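Local coordinates for fibrillarin-like rRNA/tRNA 2'-O-methyltransferase (Archaeoglobus fulgidus, PDB 1NT2), which uses S-adenosyl-L-methionine to methylate ribose 2'-hydroxyls in rRNA and tRNA at sites chosen by a guide RNA, at residues L53-D58 / A76-E81. Numbering follows the deposited sequence.
Sequences LKLRGD and ADIVDE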
# COMPACT_ATOMS: atom_id res chain seq x y z
N LEU A 53 11.17 8.34 56.78
CA LEU A 53 11.06 9.77 56.45
C LEU A 53 10.58 10.64 57.63
O LEU A 53 9.41 10.57 58.02
CB LEU A 53 10.07 9.93 55.29
CG LEU A 53 10.56 10.24 53.87
CD1 LEU A 53 10.82 11.72 53.73
CD2 LEU A 53 11.80 9.45 53.54
N LYS A 54 11.46 11.46 58.21
CA LYS A 54 11.06 12.33 59.32
C LYS A 54 10.24 13.45 58.70
O LYS A 54 10.53 13.86 57.58
CB LYS A 54 12.26 12.98 60.01
CG LYS A 54 13.39 12.07 60.41
CD LYS A 54 13.07 11.27 61.65
CE LYS A 54 14.24 10.39 61.99
NZ LYS A 54 13.85 8.95 61.99
N LEU A 55 9.24 13.96 59.40
CA LEU A 55 8.43 15.05 58.86
C LEU A 55 7.22 15.40 59.71
O LEU A 55 6.55 14.52 60.26
CB LEU A 55 7.98 14.74 57.42
CG LEU A 55 7.24 13.44 57.05
CD1 LEU A 55 5.79 13.72 56.70
CD2 LEU A 55 7.93 12.81 55.85
N ARG A 56 6.95 16.70 59.82
CA ARG A 56 5.82 17.18 60.60
C ARG A 56 4.56 17.12 59.74
O ARG A 56 4.64 17.20 58.52
CB ARG A 56 6.06 18.63 61.05
CG ARG A 56 6.26 19.65 59.91
CD ARG A 56 5.89 21.06 60.38
NE ARG A 56 6.03 22.10 59.36
CZ ARG A 56 7.19 22.68 59.02
NH1 ARG A 56 8.32 22.32 59.62
NH2 ARG A 56 7.21 23.65 58.11
N GLY A 57 3.41 16.99 60.37
CA GLY A 57 2.17 16.93 59.61
C GLY A 57 1.97 18.14 58.71
O GLY A 57 1.32 18.04 57.67
N ASP A 58 2.54 19.28 59.11
CA ASP A 58 2.43 20.53 58.35
C ASP A 58 3.36 20.49 57.13
O ASP A 58 4.27 21.32 57.02
CB ASP A 58 2.83 21.76 59.21
CG ASP A 58 2.38 21.67 60.68
OD1 ASP A 58 3.18 21.23 61.54
OD2 ASP A 58 1.22 22.03 60.99
N ALA A 76 -1.39 10.75 52.98
CA ALA A 76 -2.37 11.71 53.46
C ALA A 76 -2.61 11.57 54.95
O ALA A 76 -3.01 12.54 55.62
CB ALA A 76 -3.67 11.53 52.70
N ASP A 77 -2.38 10.38 55.49
CA ASP A 77 -2.56 10.15 56.92
C ASP A 77 -1.33 10.63 57.66
O ASP A 77 -1.41 11.06 58.81
CB ASP A 77 -2.76 8.67 57.23
CG ASP A 77 -4.13 8.17 56.85
OD1 ASP A 77 -5.06 9.01 56.79
OD2 ASP A 77 -4.28 6.94 56.64
N ILE A 78 -0.18 10.53 56.99
CA ILE A 78 1.08 10.96 57.56
C ILE A 78 1.09 12.49 57.63
O ILE A 78 1.32 13.07 58.69
CB ILE A 78 2.25 10.46 56.70
CG1 ILE A 78 2.21 8.93 56.62
CG2 ILE A 78 3.58 10.94 57.28
CD1 ILE A 78 3.31 8.29 55.79
N VAL A 79 0.82 13.12 56.49
CA VAL A 79 0.76 14.58 56.42
C VAL A 79 -0.71 15.02 56.58
O VAL A 79 -1.34 15.47 55.64
CB VAL A 79 1.31 15.08 55.05
CG1 VAL A 79 1.15 16.58 54.92
CG2 VAL A 79 2.78 14.71 54.93
N ASP A 80 -1.24 14.87 57.79
CA ASP A 80 -2.63 15.23 58.07
C ASP A 80 -2.85 16.72 58.26
O ASP A 80 -3.99 17.20 58.22
CB ASP A 80 -3.12 14.50 59.33
CG ASP A 80 -2.20 14.72 60.52
OD1 ASP A 80 -1.00 14.38 60.42
OD2 ASP A 80 -2.69 15.22 61.56
N GLU A 81 -1.75 17.44 58.46
CA GLU A 81 -1.79 18.89 58.66
C GLU A 81 -1.01 19.55 57.52
O GLU A 81 -0.39 20.61 57.70
CB GLU A 81 -1.15 19.25 60.01
CG GLU A 81 -1.65 18.42 61.20
CD GLU A 81 -2.74 19.11 62.01
OE1 GLU A 81 -2.47 20.21 62.55
OE2 GLU A 81 -3.87 18.56 62.11
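Leu55 reaches Ile78 and Val79 with one methyl group. Its CD1 lies 3.6 Å from Ile78 CG2 and 3.6 Å from Val79 CG2. The leucine side chain crosses each of the other two at about a right angle. CG of Leu55 sits between its own backbone N and carbonyl carbon (chi1 54°), which turns CD1 towards Ile78, the last residue of the helix, and Val79 just after it. Gly57 follows, with its CA 4.2 Å from the CA of Val79. A CB on Gly57 would point at Asp80 OD1 and Glu81 CG, so the bare CA lets the two chains approach. Glu81 N may give Gly57 O a weak, bent hydrogen bond, but its geometry is doubtful. Both segments belong to the Rossmann-like methyltransferase fold. Residues 53-58 lead into strand 60-64, and residues 76-81 join helix 70-78 to the neighbouring parallel strand 83-87. The contact joins the loop before strand 60-64 to the C-terminal end of helix 70-78 and the turn after it. Asp58 and Glu81 lie side by side, pointing the same way, with carboxylate planes 78° apart. Asp58 OD2 and Glu81 OE1 are 4.4 Å apart, so the like charges probably repel. Further out, Asp80 forms a salt bridge with Arg6. Ile78 also packs on Met5 and Trp36.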